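Local coordinates for nucleoplasmin-like protein (PDB 1NLQ) that binds core histones as a nuclear chaperone and functions in the ATP-facilitated assembly of approximately regularly spaced nucleosomal arrays, at residues I37-G40 with A41-E45. Sequence-based numbering, arbitrary orientation.
Sequences ILLG and AEAKE
A type I beta turn from Gly-40 to Ala-43 takes the chain out of strand 31-39 of the nucleoplasmin core, a beta-sandwich subunit of the pentamer, and into the loop that leads to strand 48-55. Ala-41 and Glu-42 hold the two corner positions, and the turn is closed by the N-H of Ala-43, whose N lies 3.0 Å from Gly-40 O. That bond is fairly straight, 161° at the hydrogen, although the donor sits above the carbonyl plane, 55° out of it. Gly-40 O also accepts a weak hydrogen bond from Arg-73, which binds Leu-39 O as well. Turning back, the chain aims the methyl of Ala-43 at the forked end of Leu-39, whose CG, anti to its own N (chi1 -177°), extends toward the turn and meets that methyl. Leu-39 also packs against Leu-67 and Val-97, one from each sheet, and the buried methyl adds the turn to the contacts of this leucine between the sheets. The same loop carries Glu-45, inferred to take part in pairing of pentamers. Packing at the fork is tight: Ala-43 CB lies 3.5 Å from Leu-39 CG and equally close to Leu-39 CD1, with Leu-39 CD2 at 3.7 Å.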
ATOM      1  N   ILE A  37       5.631   4.106  -8.111  1.00 13.21           N
ATOM      2  CA  ILE A  37       6.695   4.007  -9.104  1.00 13.21           C
ATOM      3  C   ILE A  37       6.351   2.697  -9.786  1.00 13.21           C
ATOM      4  O   ILE A  37       6.382   1.631  -9.173  1.00 13.21           O
ATOM      5  CB  ILE A  37       8.095   3.975  -8.461  1.00 14.13           C
ATOM      6  CG1 ILE A  37       8.328   5.291  -7.710  1.00 14.13           C
ATOM      7  CG2 ILE A  37       9.159   3.827  -9.544  1.00 14.13           C
ATOM      8  CD1 ILE A  37       9.698   5.432  -7.061  1.00 14.13           C
ATOM      9  N   LEU A  38       6.013   2.806 -11.063  1.00 15.15           N
ATOM     10  CA  LEU A  38       5.538   1.689 -11.857  1.00 15.15           C
ATOM     11  C   LEU A  38       6.412   1.330 -13.048  1.00 15.15           C
ATOM     12  O   LEU A  38       6.881   2.213 -13.765  1.00 15.15           O
ATOM     13  CB  LEU A  38       4.128   2.053 -12.325  1.00 15.45           C
ATOM     14  CG  LEU A  38       3.294   1.169 -13.246  1.00 15.45           C
ATOM     15  CD1 LEU A  38       2.916  -0.137 -12.557  1.00 15.45           C
ATOM     16  CD2 LEU A  38       2.043   1.952 -13.624  1.00 15.45           C
ATOM     17  N   LEU A  39       6.616   0.028 -13.250  1.00 13.91           N
ATOM     18  CA  LEU A  39       7.428  -0.469 -14.354  1.00 13.91           C
ATOM     19  C   LEU A  39       6.566  -0.643 -15.609  1.00 13.91           C
ATOM     20  O   LEU A  39       5.514  -1.269 -15.566  1.00 13.91           O
ATOM     21  CB  LEU A  39       8.059  -1.807 -13.967  1.00 14.26           C
ATOM     22  CG  LEU A  39       9.014  -2.429 -14.997  1.00 14.26           C
ATOM     23  CD1 LEU A  39      10.256  -1.563 -15.139  1.00 14.26           C
ATOM     24  CD2 LEU A  39       9.399  -3.833 -14.547  1.00 14.26           C
ATOM     25  N   GLY A  40       7.025  -0.088 -16.725  1.00 14.67           N
ATOM     26  CA  GLY A  40       6.271  -0.197 -17.967  1.00 14.67           C
ATOM     27  C   GLY A  40       6.124  -1.614 -18.488  1.00 14.67           C
ATOM     28  O   GLY A  40       6.983  -2.466 -18.261  1.00 14.67           O
ATOM     29  N   ALA A  41       5.034  -1.857 -19.209  1.00 17.08           N
ATOM     30  CA  ALA A  41       4.748  -3.173 -19.772  1.00 17.08           C
ATOM     31  C   ALA A  41       5.839  -3.690 -20.714  1.00 17.08           C
ATOM     32  O   ALA A  41       6.040  -4.893 -20.830  1.00 17.08           O
ATOM     33  CB  ALA A  41       3.400  -3.135 -20.504  1.00 13.50           C
ATOM     34  N   GLU A  42       6.546  -2.779 -21.373  1.00 19.30           N
ATOM     35  CA  GLU A  42       7.607  -3.156 -22.307  1.00 19.30           C
ATOM     36  C   GLU A  42       8.928  -3.519 -21.638  1.00 19.30           C
ATOM     37  O   GLU A  42       9.856  -3.974 -22.316  1.00 19.30           O
ATOM     38  CB  GLU A  42       7.868  -2.016 -23.292  1.00 39.78           C
ATOM     39  CG  GLU A  42       6.624  -1.408 -23.891  1.00 39.78           C
ATOM     40  CD  GLU A  42       6.031  -2.254 -24.976  1.00 39.78           C
ATOM     41  OE1 GLU A  42       5.692  -3.430 -24.704  1.00 39.78           O
ATOM     42  OE2 GLU A  42       5.909  -1.746 -26.113  1.00 39.78           O
ATOM     43  N   ALA A  43       9.032  -3.315 -20.327  1.00 18.54           N
ATOM     44  CA  ALA A  43      10.272  -3.633 -19.625  1.00 18.54           C
ATOM     45  C   ALA A  43      10.640  -5.102 -19.811  1.00 18.54           C
ATOM     46  O   ALA A  43       9.814  -5.989 -19.613  1.00 18.54           O
ATOM     47  CB  ALA A  43      10.145  -3.309 -18.141  1.00 21.62           C
ATOM     48  N   LYS A  44      11.890  -5.344 -20.189  1.00 23.04           N
ATOM     49  CA  LYS A  44      12.388  -6.686 -20.420  1.00 23.04           C
ATOM     50  C   LYS A  44      12.170  -7.542 -19.189  1.00 23.04           C
ATOM     51  O   LYS A  44      12.457  -7.121 -18.067  1.00 23.04           O
ATOM     52  CB  LYS A  44      13.883  -6.666 -20.748  1.00 28.58           C
ATOM     53  CG  LYS A  44      14.341  -5.491 -21.600  1.00 28.58           C
ATOM     54  CD  LYS A  44      14.527  -4.228 -20.759  1.00 28.58           C
ATOM     55  CE  LYS A  44      13.402  -3.230 -20.934  1.00 28.58           C
ATOM     56  NZ  LYS A  44      13.566  -2.105 -20.004  1.00 28.58           N
ATOM     57  N   GLU A  45      11.672  -8.752 -19.405  1.00 26.39           N
ATOM     58  CA  GLU A  45      11.410  -9.660 -18.301  1.00 26.39           C
ATOM     59  C   GLU A  45      12.708  -9.999 -17.561  1.00 26.39           C
ATOM     60  O   GLU A  45      13.751 -10.224 -18.178  1.00 26.39           O
ATOM     61  CB  GLU A  45      10.741 -10.940 -18.816  1.00 41.89           C
ATOM     62  CG  GLU A  45      10.086 -11.766 -17.725  1.00 41.89           C
ATOM     63  CD  GLU A  45       8.686 -11.284 -17.349  1.00 41.89           C
ATOM     64  OE1 GLU A  45       8.271 -10.210 -17.830  1.00 41.89           O
ATOM     65  OE2 GLU A  45       7.994 -11.980 -16.568  1.00 41.89           O
TER